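Local coordinates for protein acetate kinase (PDB 4H0O) that probably interconverts acetate and acetyl phosphate by magnesium-dependent phosphoryl transfer, as a pyrophosphate-dependent acetate kinase of the ASKHA superfamily, at residues B[153-158]-B[181-186]; B[159-164]-B[224-229]; B[343-348]-B[358-363]; B[354-359]-B[381-386]. All blocks are in the same frame, centred on the assembly; numbering follows the deposited sequence.

Contact 1: B[153-158]-B[181-186]; sequences IDTAFH and FGFHGL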
# COMPACT_ATOMS: atom_id res chain seq x y z
N ILE B 153 4.90 -20.90 -15.60
CA ILE B 153 5.53 -19.69 -15.06
C ILE B 153 4.61 -18.92 -14.11
O ILE B 153 3.51 -18.52 -14.49
CB ILE B 153 6.04 -18.75 -16.18
CG1 ILE B 153 7.31 -19.31 -16.82
CG2 ILE B 153 6.35 -17.38 -15.63
CD1 ILE B 153 7.06 -20.29 -17.93
N ASP B 154 5.07 -18.70 -12.88
CA ASP B 154 4.24 -18.12 -11.83
C ASP B 154 3.93 -16.63 -12.04
O ASP B 154 3.05 -16.09 -11.38
CB ASP B 154 4.91 -18.32 -10.46
CG ASP B 154 3.91 -18.38 -9.32
OD1 ASP B 154 2.86 -19.04 -9.48
OD2 ASP B 154 4.18 -17.77 -8.26
N THR B 155 4.65 -15.99 -12.96
CA THR B 155 4.47 -14.56 -13.21
C THR B 155 3.65 -14.26 -14.47
O THR B 155 3.24 -13.11 -14.68
CB THR B 155 5.83 -13.83 -13.32
OG1 THR B 155 6.66 -14.49 -14.28
CG2 THR B 155 6.53 -13.81 -11.98
N ALA B 156 3.42 -15.28 -15.29
CA ALA B 156 2.80 -15.10 -16.60
C ALA B 156 1.35 -14.60 -16.58
O ALA B 156 0.96 -13.80 -17.43
CB ALA B 156 2.90 -16.38 -17.42
N PHE B 157 0.55 -15.08 -15.62
CA PHE B 157 -0.87 -14.72 -15.53
C PHE B 157 -1.06 -13.21 -15.43
O PHE B 157 -2.09 -12.68 -15.85
CB PHE B 157 -1.53 -15.42 -14.34
CG PHE B 157 -3.00 -15.10 -14.17
CD1 PHE B 157 -3.92 -15.41 -15.17
CD2 PHE B 157 -3.48 -14.52 -13.00
CE1 PHE B 157 -5.27 -15.12 -15.02
CE2 PHE B 157 -4.83 -14.24 -12.84
CZ PHE B 157 -5.73 -14.54 -13.85
N HIS B 158 -0.07 -12.52 -14.88
CA HIS B 158 -0.17 -11.09 -14.65
C HIS B 158 0.35 -10.25 -15.82
O HIS B 158 0.56 -9.04 -15.68
CB HIS B 158 0.58 -10.72 -13.37
CG HIS B 158 0.09 -11.43 -12.15
ND1 HIS B 158 -1.21 -11.32 -11.70
CD2 HIS B 158 0.72 -12.27 -11.29
CE1 HIS B 158 -1.35 -12.06 -10.61
NE2 HIS B 158 -0.20 -12.64 -10.34
N PHE B 181 5.50 -7.00 -11.16
CA PHE B 181 5.30 -8.29 -11.80
C PHE B 181 4.06 -8.99 -11.26
O PHE B 181 3.09 -9.22 -11.98
CB PHE B 181 6.54 -9.18 -11.64
CG PHE B 181 7.67 -8.84 -12.57
CD1 PHE B 181 7.63 -9.23 -13.90
CD2 PHE B 181 8.78 -8.13 -12.11
CE1 PHE B 181 8.67 -8.91 -14.77
CE2 PHE B 181 9.82 -7.82 -12.97
CZ PHE B 181 9.76 -8.20 -14.30
N GLY B 182 4.08 -9.33 -9.97
CA GLY B 182 2.99 -10.08 -9.37
C GLY B 182 3.31 -11.56 -9.38
O GLY B 182 3.97 -12.05 -10.30
N PHE B 183 2.84 -12.29 -8.37
CA PHE B 183 3.19 -13.70 -8.24
C PHE B 183 1.96 -14.53 -7.88
O PHE B 183 0.84 -14.01 -7.92
CB PHE B 183 4.32 -13.88 -7.22
CG PHE B 183 5.57 -13.11 -7.57
CD1 PHE B 183 5.70 -11.77 -7.23
CD2 PHE B 183 6.62 -13.73 -8.23
CE1 PHE B 183 6.84 -11.05 -7.55
CE2 PHE B 183 7.78 -13.02 -8.55
CZ PHE B 183 7.88 -11.68 -8.22
N HIS B 184 2.16 -15.80 -7.55
CA HIS B 184 1.05 -16.73 -7.31
C HIS B 184 0.13 -16.83 -8.53
O HIS B 184 -1.05 -17.18 -8.40
CB HIS B 184 0.24 -16.33 -6.07
CG HIS B 184 1.05 -16.18 -4.83
ND1 HIS B 184 0.81 -15.20 -3.89
CD2 HIS B 184 2.11 -16.89 -4.36
CE1 HIS B 184 1.69 -15.31 -2.90
NE2 HIS B 184 2.49 -16.32 -3.17
N GLY B 185 0.67 -16.52 -9.70
CA GLY B 185 -0.12 -16.46 -10.93
C GLY B 185 -0.77 -17.78 -11.29
O GLY B 185 -1.92 -17.81 -11.75
N LEU B 186 -0.04 -18.87 -11.09
CA LEU B 186 -0.53 -20.20 -11.41
C LEU B 186 -1.70 -20.61 -10.50
O LEU B 186 -2.66 -21.22 -10.96
CB LEU B 186 0.61 -21.22 -11.30
CG LEU B 186 1.75 -21.04 -12.30
CD1 LEU B 186 2.93 -21.95 -11.96
CD2 LEU B 186 1.25 -21.33 -13.71
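The carboxylate of Asp154 is gripped by backbone N-H groups at the start of helix 185-195. His184 N donates to Asp154 OD2 at 2.9 Å and meets it from above the carboxylate plane, 52° out of it. Leu186 N reaches Asp154 OD1 in a weak bond of 3.3 Å. The side chain can face these donors because CG lies anti to the backbone N (chi1 -153°). Asp154 also uses its backbone: Gly185 N donates to Asp154 O at 2.9 Å, in the carbonyl plane. Gly185 has no side chain, and its N comes within hydrogen-bonding distance of Asp154 O. His184 is the N-cap residue of the helix. Asp154 is the predicted proton donor or acceptor of the acetokinase active site, and His184 a predicted transition-state stabiliser. The contact thus joins the loop after strand 148-153 to the helix start that carries His184. Arg97, a predicted substrate-binding residue, forms a long, weak ion pair with Asp154 OD2. The His184 ring stacks on His210, and its ND1 bonds Ser217.

A separate polar link comes from His158. Its NE2 donates to Phe183 O at 3.0 Å, with the acceptor close to the ring plane; the donor stands above the carbonyl plane. ND1 of the same ring is bonded to Ser226, so both ring nitrogens are engaged. Thr155 CG2 lies 3.7 Å from Phe183 CE2, the two side chains side by side and pointing the same way. Leu186 CD2 packs at 3.7 Å against Ile153 O.

Contact 2: B[159-164]-B[224-229]; sequences STISQA and GKSFDT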
# COMPACT_ATOMS: atom_id res chain seq x y z
N SER B 159 0.54 -10.88 -16.98
CA SER B 159 0.99 -10.16 -18.17
C SER B 159 -0.08 -9.22 -18.71
O SER B 159 0.21 -8.30 -19.47
CB SER B 159 1.44 -11.14 -19.26
OG SER B 159 0.32 -11.65 -19.96
N THR B 160 -1.33 -9.45 -18.31
CA THR B 160 -2.45 -8.64 -18.78
C THR B 160 -2.61 -7.34 -17.99
O THR B 160 -3.43 -6.49 -18.34
CB THR B 160 -3.78 -9.41 -18.73
OG1 THR B 160 -3.99 -9.95 -17.42
CG2 THR B 160 -3.77 -10.54 -19.75
N ILE B 161 -1.84 -7.19 -16.92
CA ILE B 161 -1.86 -5.96 -16.13
C ILE B 161 -1.30 -4.80 -16.97
O ILE B 161 -0.21 -4.91 -17.53
CB ILE B 161 -1.06 -6.10 -14.82
CG1 ILE B 161 -1.64 -7.21 -13.94
CG2 ILE B 161 -1.07 -4.80 -14.04
CD1 ILE B 161 -0.97 -7.33 -12.57
N SER B 162 -2.06 -3.71 -17.06
CA SER B 162 -1.67 -2.57 -17.90
C SER B 162 -0.52 -1.77 -17.30
O SER B 162 -0.24 -1.87 -16.11
CB SER B 162 -2.86 -1.66 -18.15
OG SER B 162 -3.87 -2.34 -18.88
N GLN B 163 0.14 -0.96 -18.14
CA GLN B 163 1.32 -0.20 -17.74
C GLN B 163 1.08 0.68 -16.51
O GLN B 163 1.91 0.71 -15.60
CB GLN B 163 1.82 0.67 -18.91
CG GLN B 163 3.06 1.50 -18.57
CD GLN B 163 3.48 2.42 -19.70
OE1 GLN B 163 2.71 2.69 -20.62
NE2 GLN B 163 4.71 2.92 -19.62
N ALA B 164 -0.05 1.37 -16.48
CA ALA B 164 -0.38 2.26 -15.37
C ALA B 164 -0.45 1.53 -14.04
O ALA B 164 -0.18 2.12 -12.98
CB ALA B 164 -1.69 2.99 -15.65
N GLY B 224 -11.91 -12.99 -15.91
CA GLY B 224 -10.94 -14.06 -16.02
C GLY B 224 -9.49 -13.62 -16.12
O GLY B 224 -8.59 -14.47 -16.16
N LYS B 225 -9.26 -12.31 -16.15
CA LYS B 225 -7.91 -11.79 -16.33
C LYS B 225 -7.45 -10.90 -15.18
O LYS B 225 -8.23 -10.11 -14.64
CB LYS B 225 -7.79 -11.05 -17.67
CG LYS B 225 -7.72 -12.00 -18.87
CD LYS B 225 -8.56 -11.52 -20.04
CE LYS B 225 -7.84 -10.45 -20.85
NZ LYS B 225 -8.64 -10.05 -22.04
N SER B 226 -6.18 -11.04 -14.80
CA SER B 226 -5.60 -10.21 -13.76
C SER B 226 -5.63 -8.74 -14.19
O SER B 226 -5.13 -8.39 -15.26
CB SER B 226 -4.15 -10.64 -13.50
OG SER B 226 -3.53 -9.81 -12.54
N PHE B 227 -6.24 -7.89 -13.36
CA PHE B 227 -6.26 -6.46 -13.61
C PHE B 227 -5.19 -5.78 -12.77
O PHE B 227 -4.41 -4.98 -13.26
CB PHE B 227 -7.65 -5.87 -13.30
CG PHE B 227 -7.80 -4.43 -13.70
CD1 PHE B 227 -8.25 -4.08 -14.96
CD2 PHE B 227 -7.49 -3.41 -12.80
CE1 PHE B 227 -8.39 -2.75 -15.33
CE2 PHE B 227 -7.63 -2.07 -13.16
CZ PHE B 227 -8.08 -1.75 -14.43
N ASP B 228 -5.16 -6.11 -11.48
CA ASP B 228 -4.07 -5.66 -10.62
C ASP B 228 -3.81 -6.69 -9.53
O ASP B 228 -4.63 -7.59 -9.31
CB ASP B 228 -4.36 -4.29 -10.02
CG ASP B 228 -3.11 -3.60 -9.51
OD1 ASP B 228 -2.00 -4.01 -9.92
OD2 ASP B 228 -3.22 -2.66 -8.70
N THR B 229 -2.68 -6.56 -8.85
CA THR B 229 -2.30 -7.52 -7.83
C THR B 229 -1.48 -6.90 -6.70
O THR B 229 -0.98 -5.78 -6.83
CB THR B 229 -1.54 -8.71 -8.44
OG1 THR B 229 -1.46 -9.78 -7.48
CG2 THR B 229 -0.13 -8.28 -8.84
O HOH W 1 -4.70 -12.47 -16.61
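Two polar links join Thr160 to the backbone of Ser226. Thr160 OG1 donates to Ser226 O at 2.9 Å, in the carbonyl plane and on a lone pair. Thr160 OG1 also accepts from a water 2.7 Å away. That water in turn accepts from Ser226 N. One threonine hydroxyl therefore serves both the C=O and, through water, the N-H of a single strand residue. The hydroxyl can do so because OG1 sits between the backbone N and the carbonyl carbon (chi1 54°).

The apolar part belongs to Ile161. Its CG2 branch rests 3.4 Å from Phe227 O. Its longer branch runs along the strand: CG1 is 3.5 Å from Ser226 OG, and CD1 ends 3.9 Å from Thr229 CG2. Ile161 and Thr229 cross here at about a right angle. CD1 also lies 4.0 Å from Asp228 CA. The Ser226 hydroxyl that Ile161 touches is bonded to His158, and Thr229 OG1 to Cys218 O.

Strand 225-229 is the outermost strand, within this chain, of the sheet that also holds 216-222. Phe227 and Asp228 both face Gly220 across the strand pair, a classic beta bulge. The loop before helix 163-166 packs along this edge strand. Nearby, Gln163 and Ala164 pack on Leu304 and Asp307 of the second subunit.

The chemistry divides by exposure. At the exposed Thr160, a hydroxyl and a water engage the backbone O and N-H of Ser226. This edge-strand residue thus has both backbone groups satisfied, while the buried Ile161 packs apolar carbons against the strand.

Contact 3: B[343-348]-B[358-363]; sequences VRKAIC and LDDSLN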
# COMPACT_ATOMS: atom_id res chain seq x y z
N VAL B 343 -9.92 -15.88 10.08
CA VAL B 343 -9.45 -14.87 9.13
C VAL B 343 -10.57 -14.45 8.18
O VAL B 343 -10.79 -13.26 7.96
CB VAL B 343 -8.22 -15.37 8.33
CG1 VAL B 343 -8.01 -14.53 7.08
CG2 VAL B 343 -6.98 -15.34 9.20
N ARG B 344 -11.28 -15.44 7.64
CA ARG B 344 -12.39 -15.18 6.73
C ARG B 344 -13.50 -14.39 7.42
O ARG B 344 -14.07 -13.47 6.85
CB ARG B 344 -12.96 -16.50 6.18
CG ARG B 344 -11.96 -17.33 5.36
CD ARG B 344 -12.65 -18.52 4.70
NE ARG B 344 -13.21 -19.45 5.68
CZ ARG B 344 -12.76 -20.68 5.88
NH1 ARG B 344 -11.74 -21.14 5.17
NH2 ARG B 344 -13.33 -21.46 6.80
N LYS B 345 -13.80 -14.77 8.67
CA LYS B 345 -14.82 -14.08 9.45
C LYS B 345 -14.41 -12.64 9.71
O LYS B 345 -15.21 -11.72 9.55
CB LYS B 345 -15.07 -14.82 10.77
CG LYS B 345 -16.16 -14.20 11.64
CD LYS B 345 -17.41 -13.89 10.83
CE LYS B 345 -18.63 -13.70 11.73
NZ LYS B 345 -18.30 -12.99 12.99
N ALA B 346 -13.16 -12.44 10.10
CA ALA B 346 -12.65 -11.10 10.38
C ALA B 346 -12.78 -10.21 9.15
O ALA B 346 -13.19 -9.05 9.25
CB ALA B 346 -11.21 -11.16 10.85
N ILE B 347 -12.44 -10.75 7.98
CA ILE B 347 -12.55 -10.00 6.73
C ILE B 347 -14.01 -9.68 6.38
O ILE B 347 -14.35 -8.53 6.08
CB ILE B 347 -11.88 -10.75 5.57
CG1 ILE B 347 -10.36 -10.80 5.77
CG2 ILE B 347 -12.20 -10.08 4.25
CD1 ILE B 347 -9.74 -9.44 6.03
N CYS B 348 -14.86 -10.69 6.43
CA CYS B 348 -16.27 -10.51 6.05
C CYS B 348 -17.02 -9.54 6.96
O CYS B 348 -17.96 -8.87 6.52
CB CYS B 348 -16.98 -11.86 5.98
SG CYS B 348 -16.36 -12.95 4.66
N LEU B 358 -22.68 -13.64 5.73
CA LEU B 358 -21.94 -14.89 5.87
C LEU B 358 -22.72 -15.93 6.68
O LEU B 358 -23.25 -15.63 7.75
CB LEU B 358 -20.58 -14.62 6.53
CG LEU B 358 -19.46 -15.62 6.26
CD1 LEU B 358 -19.05 -15.58 4.79
CD2 LEU B 358 -18.26 -15.35 7.14
N ASP B 359 -22.80 -17.15 6.15
CA ASP B 359 -23.34 -18.26 6.93
C ASP B 359 -22.24 -18.70 7.90
O ASP B 359 -21.31 -19.42 7.51
CB ASP B 359 -23.77 -19.42 6.02
CG ASP B 359 -24.67 -20.43 6.73
OD1 ASP B 359 -24.51 -20.61 7.96
OD2 ASP B 359 -25.53 -21.03 6.06
N ASP B 360 -22.35 -18.26 9.15
CA ASP B 360 -21.31 -18.48 10.14
C ASP B 360 -21.11 -19.95 10.51
O ASP B 360 -20.02 -20.34 10.93
CB ASP B 360 -21.57 -17.64 11.40
CG ASP B 360 -21.31 -16.16 11.17
OD1 ASP B 360 -20.41 -15.84 10.37
OD2 ASP B 360 -21.99 -15.32 11.79
N SER B 361 -22.16 -20.75 10.34
CA SER B 361 -22.07 -22.18 10.66
C SER B 361 -21.28 -22.92 9.58
O SER B 361 -20.49 -23.81 9.88
CB SER B 361 -23.46 -22.78 10.83
OG SER B 361 -23.38 -24.07 11.41
N LEU B 362 -21.51 -22.56 8.32
CA LEU B 362 -20.76 -23.15 7.21
C LEU B 362 -19.29 -22.75 7.28
O LEU B 362 -18.39 -23.56 7.03
CB LEU B 362 -21.34 -22.72 5.86
CG LEU B 362 -22.69 -23.31 5.43
CD1 LEU B 362 -23.02 -22.92 3.99
CD2 LEU B 362 -22.69 -24.82 5.57
N ASN B 363 -19.04 -21.48 7.62
CA ASN B 363 -17.67 -20.97 7.67
C ASN B 363 -16.82 -21.64 8.74
O ASN B 363 -15.65 -21.95 8.49
CB ASN B 363 -17.68 -19.45 7.88
CG ASN B 363 -16.28 -18.87 7.94
OD1 ASN B 363 -15.52 -18.97 6.97
ND2 ASN B 363 -15.93 -18.26 9.06
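Arg344 and Asn363 meet with their flat groups nearly perpendicular, the guanidinium and amide planes 80° apart. The guanidinium comes edge-on and holds Asn363 through two nitrogens. Arg344 NE donates to Asn363 OD1 at 2.7 Å, almost straight at 165°. Arg344 NH2 donates to the backbone Asn363 O at 2.9 Å, and more weakly to OD1. A bend at chi3 (-62°) turns the end of the arginine side-on to its partner. NH1 bonds Gly337 O and Leu338 O, and NH2 also bonds Ser366 O. Asn363 ND2 is held by Trp341 O.

This pair ties helix 341-350 to the short helix 360-365. Helix 341-350 packs on strands 329-333 and 382-385 in the mixed sheet of the ribonuclease H-like fold of the ASKHA superfamily. Asp359 is the N-cap of the second helix, and its OD1 accepts a weak capping bond from Ser361 N.

Lys345 crosses Asp360 at about a right angle. Its CE lies 3.1 Å from Asp360 OD1, but its NZ stays 4.4 Å from that oxygen, beyond a salt bridge. NZ forms a salt bridge with Asp349 instead. Leu358 lies obliquely across Lys345 and reaches Cys348 with both methyls, CD1 being 3.8 Å from Cys348 SG.

Contact 4: B[354-359]-B[381-386]; sequences LGIELD and VQVCVA
Ile356 leans on Val381 and Val383, and its branches can be followed outward. From CB, the CG2 methyl goes to Val383, 4.1 Å from Val383 CG2. The other branch starts at CG1, which lies 3.6 Å from Val381 CB and a little farther from Val381 CG1. With chi2 extended (-178°), the chain carries on to CD1. This tip meets Val383 CG2 at 3.9 Å and also touches Val381 CG1. Ile356 thus crosses Val381 at a slant and Val383 at about a right angle.

Beside it, Leu358 CD1 adds a looser contact, 4.2 Å from Val383 CB. Cys348 of helix 341-350 touches Ile356, Leu358 and Val383, so the helix packs against the same apolar cluster.

The polar link is Val381 N to Gly355 O, 2.8 Å long and nearly straight at 172°. Val381 CG2 rests 3.6 Å from Leu354 O.

The contact joins the loop between helices 341-350 and 360-365 to the start of strand 382-385, which runs parallel to 329-333 in the mixed sheet of the ribonuclease H-like fold. Between the segments, one backbone bond ties the loop to the strand's entry; Ser379 also bonds Glu357 N. The rest is packing of branched aliphatic groups, which needs no polar partner.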
# COMPACT_ATOMS: atom_id res chain seq x y z
N LEU B 354 -20.82 -3.81 2.62
CA LEU B 354 -20.82 -3.88 1.16
C LEU B 354 -21.77 -4.96 0.63
O LEU B 354 -21.89 -5.15 -0.58
CB LEU B 354 -19.40 -4.14 0.64
CG LEU B 354 -18.35 -3.05 0.87
CD1 LEU B 354 -16.95 -3.63 0.81
CD2 LEU B 354 -18.49 -1.92 -0.15
N GLY B 355 -22.45 -5.66 1.53
CA GLY B 355 -23.41 -6.68 1.14
C GLY B 355 -22.90 -8.11 1.26
O GLY B 355 -23.15 -8.94 0.38
N ILE B 356 -22.19 -8.40 2.35
CA ILE B 356 -21.74 -9.76 2.63
C ILE B 356 -22.47 -10.35 3.83
O ILE B 356 -22.27 -9.92 4.97
CB ILE B 356 -20.21 -9.84 2.84
CG1 ILE B 356 -19.47 -9.63 1.52
CG2 ILE B 356 -19.81 -11.19 3.43
CD1 ILE B 356 -17.96 -9.75 1.61
N GLU B 357 -23.32 -11.34 3.56
CA GLU B 357 -24.08 -12.03 4.59
C GLU B 357 -23.53 -13.44 4.73
O GLU B 357 -23.87 -14.33 3.94
CB GLU B 357 -25.56 -12.06 4.22
CG GLU B 357 -26.07 -10.74 3.67
CD GLU B 357 -27.53 -10.79 3.25
OE1 GLU B 357 -28.03 -11.89 2.91
OE2 GLU B 357 -28.19 -9.73 3.27
N LEU B 358 -22.68 -13.64 5.73
CA LEU B 358 -21.94 -14.89 5.87
C LEU B 358 -22.72 -15.93 6.68
O LEU B 358 -23.25 -15.63 7.75
CB LEU B 358 -20.58 -14.62 6.53
CG LEU B 358 -19.46 -15.62 6.26
CD1 LEU B 358 -19.05 -15.58 4.79
CD2 LEU B 358 -18.26 -15.35 7.14
N ASP B 359 -22.80 -17.15 6.15
CA ASP B 359 -23.34 -18.26 6.93
C ASP B 359 -22.24 -18.70 7.90
O ASP B 359 -21.31 -19.42 7.51
CB ASP B 359 -23.77 -19.42 6.02
CG ASP B 359 -24.67 -20.43 6.73
OD1 ASP B 359 -24.51 -20.61 7.96
OD2 ASP B 359 -25.53 -21.03 6.06
N VAL B 381 -22.87 -9.82 -2.27
CA VAL B 381 -21.53 -10.29 -2.62
C VAL B 381 -21.39 -11.73 -2.15
O VAL B 381 -21.76 -12.06 -1.02
CB VAL B 381 -20.44 -9.43 -1.95
CG1 VAL B 381 -19.05 -9.95 -2.32
CG2 VAL B 381 -20.59 -7.98 -2.36
N GLN B 382 -20.85 -12.60 -3.01
CA GLN B 382 -20.65 -13.99 -2.64
C GLN B 382 -19.23 -14.24 -2.13
O GLN B 382 -18.29 -13.58 -2.58
CB GLN B 382 -20.97 -14.91 -3.82
CG GLN B 382 -22.46 -15.00 -4.15
CD GLN B 382 -23.28 -15.50 -2.97
OE1 GLN B 382 -23.03 -16.58 -2.43
NE2 GLN B 382 -24.27 -14.71 -2.56
N VAL B 383 -19.09 -15.17 -1.20
CA VAL B 383 -17.79 -15.55 -0.66
C VAL B 383 -17.60 -17.05 -0.78
O VAL B 383 -18.49 -17.83 -0.41
CB VAL B 383 -17.63 -15.13 0.82
CG1 VAL B 383 -16.31 -15.64 1.38
CG2 VAL B 383 -17.71 -13.63 0.97
N CYS B 384 -16.45 -17.48 -1.30
CA CYS B 384 -16.18 -18.91 -1.41
C CYS B 384 -14.72 -19.23 -1.12
O CYS B 384 -13.85 -18.36 -1.18
CB CYS B 384 -16.56 -19.42 -2.80
SG CYS B 384 -15.31 -19.09 -4.07
N VAL B 385 -14.48 -20.49 -0.78
CA VAL B 385 -13.12 -21.01 -0.68
C VAL B 385 -12.89 -21.90 -1.89
O VAL B 385 -13.80 -22.63 -2.31
CB VAL B 385 -12.91 -21.83 0.61
CG1 VAL B 385 -12.78 -20.91 1.81
CG2 VAL B 385 -14.07 -22.80 0.82
N ALA B 386 -11.70 -21.84 -2.47
CA ALA B 386 -11.38 -22.64 -3.65
C ALA B 386 -10.00 -23.28 -3.53
O ALA B 386 -9.00 -22.58 -3.37
CB ALA B 386 -11.48 -21.80 -4.91

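Contact 1 is buried, its centre about 9 Å from the centre of the chain, and holds two predicted catalytic-site residues. Contacts 2, 3 and 4 are only partly buried and lie farther out. Contacts 1 and 2 touch through a probable His158–Ser226 hydrogen bond and through packing. Contacts 3 and 4 share Leu358 and Asp359, and meet around Cys348. Contacts 2 and 4 reach the same six-stranded sheet, at the edge strand 225-229 and at strand 382-385. Chemistry follows place: contact 1 relies on a carboxylate and backbone N-H groups, contact 2 on a hydroxyl, a water and an isoleucine, contact 3 on a guanidinium, and contact 4 mainly on aliphatic packing.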